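Local coordinates for uncharacterized protein MJ1460 (Methanocaldococcus jannaschii DSM 2661, PDB 2OSO), which is of unknown function but binds zinc through a V4R domain and belongs to the vinyl-4-reductase family, at residues V141-V144 and K150-F153. The protein carries 3 engineered substitutions. Numbering follows the deposited sequence.
Sequences VECV and KCVF. With ZN (zinc ion), chain B.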
ATOM      1  N   VAL A 141      -8.343  18.857 -11.410  1.00 24.73           N
ATOM      2  CA  VAL A 141      -9.500  19.690 -11.714  1.00 23.65           C
ATOM      3  C   VAL A 141     -10.595  18.906 -12.416  1.00 24.91           C
ATOM      4  O   VAL A 141     -11.728  19.359 -12.454  1.00 23.99           O
ATOM      5  CB  VAL A 141      -9.048  20.936 -12.567  1.00 24.54           C
ATOM      6  CG1 VAL A 141      -7.974  21.815 -11.797  1.00 23.44           C
ATOM      7  CG2 VAL A 141      -8.481  20.481 -13.947  1.00 23.04           C
ATOM      8  N   GLU A 142     -10.279  17.763 -13.024  1.00 25.35           N
ATOM      9  CA  GLU A 142     -11.336  16.845 -13.525  1.00 26.11           C
ATOM     10  C   GLU A 142     -10.931  15.407 -13.195  1.00 25.49           C
ATOM     11  O   GLU A 142      -9.738  15.092 -13.143  1.00 22.38           O
ATOM     12  CB  GLU A 142     -11.561  16.946 -15.051  1.00 26.34           C
ATOM     13  CG  GLU A 142     -11.685  18.311 -15.640  1.00 26.58           C
ATOM     14  CD  GLU A 142     -11.859  18.290 -17.181  1.00 28.76           C
ATOM     15  OE1 GLU A 142     -12.096  17.222 -17.788  1.00 30.13           O
ATOM     16  OE2 GLU A 142     -11.736  19.360 -17.790  1.00 31.63           O
ATOM     17  N   CYS A 143     -11.900  14.517 -13.034  1.00 26.52           N
ATOM     18  CA  CYS A 143     -11.566  13.142 -12.547  1.00 26.76           C
ATOM     19  C   CYS A 143     -12.565  12.114 -13.123  1.00 27.40           C
ATOM     20  O   CYS A 143     -13.729  12.426 -13.311  1.00 29.77           O
ATOM     21  CB  CYS A 143     -11.576  13.168 -11.023  1.00 26.38           C
ATOM     22  SG  CYS A 143     -11.200  11.641 -10.154  1.00 24.29           S
ATOM     23  N   VAL A 144     -12.062  10.920 -13.424  1.00 29.42           N
ATOM     24  CA  VAL A 144     -12.849   9.789 -13.936  1.00 29.28           C
ATOM     25  C   VAL A 144     -14.007   9.475 -12.980  1.00 31.24           C
ATOM     26  O   VAL A 144     -15.117   9.114 -13.398  1.00 29.79           O
ATOM     27  CB  VAL A 144     -11.915   8.550 -14.178  1.00 29.86           C
ATOM     28  CG1 VAL A 144     -12.718   7.264 -14.507  1.00 29.30           C
ATOM     29  CG2 VAL A 144     -10.921   8.869 -15.272  1.00 29.57           C
ATOM     30  N   LYS A 150     -11.056  10.914 -18.562  1.00 29.58           N
ATOM     31  CA  LYS A 150      -9.674  10.982 -18.150  1.00 27.83           C
ATOM     32  C   LYS A 150      -9.645  11.912 -16.948  1.00 28.10           C
ATOM     33  O   LYS A 150     -10.513  12.782 -16.829  1.00 28.97           O
ATOM     34  CB  LYS A 150      -8.811  11.577 -19.277  1.00 28.42           C
ATOM     35  CG  LYS A 150      -8.850  10.808 -20.599  1.00 28.12           C
ATOM     36  CD  LYS A 150      -7.821  11.341 -21.541  1.00 28.12           C
ATOM     37  CE  LYS A 150      -7.901  10.709 -22.896  1.00 27.65           C
ATOM     38  NZ  LYS A 150      -7.067  11.532 -23.788  1.00 27.38           N
ATOM     39  N   CYS A 151      -8.674  11.731 -16.052  1.00 26.30           N
ATOM     40  CA  CYS A 151      -8.407  12.736 -15.012  1.00 26.52           C
ATOM     41  C   CYS A 151      -7.507  13.821 -15.601  1.00 26.74           C
ATOM     42  O   CYS A 151      -6.647  13.518 -16.447  1.00 29.18           O
ATOM     43  CB  CYS A 151      -7.762  12.124 -13.790  1.00 24.01           C
ATOM     44  SG  CYS A 151      -8.618  10.663 -12.986  1.00 23.76           S
ATOM     45  N   VAL A 152      -7.685  15.051 -15.127  1.00 25.87           N
ATOM     46  CA  VAL A 152      -6.929  16.207 -15.575  1.00 25.50           C
ATOM     47  C   VAL A 152      -6.341  16.955 -14.383  1.00 26.51           C
ATOM     48  O   VAL A 152      -7.038  17.324 -13.436  1.00 23.21           O
ATOM     49  CB  VAL A 152      -7.774  17.155 -16.413  1.00 26.27           C
ATOM     50  CG1 VAL A 152      -6.932  18.368 -16.856  1.00 27.15           C
ATOM     51  CG2 VAL A 152      -8.388  16.437 -17.611  1.00 23.44           C
ATOM     52  N   PHE A 153      -5.038  17.188 -14.487  1.00 26.07           N
ATOM     53  CA  PHE A 153      -4.255  17.867 -13.459  1.00 25.31           C
ATOM     54  C   PHE A 153      -3.664  19.173 -14.008  1.00 26.15           C
ATOM     55  O   PHE A 153      -3.022  19.188 -15.066  1.00 27.91           O
ATOM     56  CB  PHE A 153      -3.136  16.958 -12.971  1.00 23.57           C
ATOM     57  CG  PHE A 153      -3.608  15.592 -12.444  1.00 22.71           C
ATOM     58  CD1 PHE A 153      -3.781  14.512 -13.322  1.00 24.01           C
ATOM     59  CD2 PHE A 153      -3.827  15.388 -11.093  1.00 23.66           C
ATOM     60  CE1 PHE A 153      -4.182  13.237 -12.845  1.00 24.95           C
ATOM     61  CE2 PHE A 153      -4.264  14.106 -10.603  1.00 22.53           C
ATOM     62  CZ  PHE A 153      -4.393  13.032 -11.480  1.00 22.51           C
TER
HETATM   63 ZN    ZN B 163      -8.959  11.413 -10.848  1.00 23.35          ZN
HETATM   64  O   HOH W   1     -11.407  14.920 -18.601  1.00 24.45           O
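Methyl CG2 of Val152 lies over one face of the Glu142 carboxylate, 3.8 Å from Glu142 OE1. A water sits off the OE1 end of the group, tilted out of its plane. The two side chains run side by side from one face of the sheet. The glutamate chain runs on straight beyond CG (chi2 178°), which sets the carboxylate level with the CG2 methyl. OE1 takes a hydrogen bond from the water, which also donates to Lys150 O, so the water bridges the Glu142 side chain and the Lys150 backbone. Lys148 makes a weak, long ion pair with OE1.

The peptide groups form a classic beta bulge. Val141 and Glu142 both face Val152, whose carbonyl oxygen accepts two bonds. Val141 N is 2.9 Å from Val152 O and approaches nearly head-on. Glu142 N is farther, 3.3 Å from Val152 O, and uses an in-plane lone pair. In return Val152 N donates to Glu142 O from above the carbonyl plane. CG2 of Val141 packs against CG1 of Val152.

Beyond the bulge, Cys143 and Cys151 hold the zinc, with Cys143 SG at 2.4 Å and Cys151 SG at 2.3 Å from the metal. SG of Cys143 stands anti to its own nitrogen (chi1 -180°), which puts it on the zinc beside the Cys151 sulfur. The N-H of Val144 makes an almost straight hydrogen bond (175°) to Cys151 SG, 3.5 Å from Val144 N, and probably helps stabilise a thiolate. CG2 of Val144 also touches that sulfur. His117 and Glu140 complete the site.

The contact closes the loop end of the hairpin of strands 135-142 and 151-158. Strand 98-103 flanks 151-158 on its other edge, bonding to Cys151 and Phe153. Lys150 forms a salt bridge with Glu85 of strand 83-85, while Phe153 packs against helix 118-132.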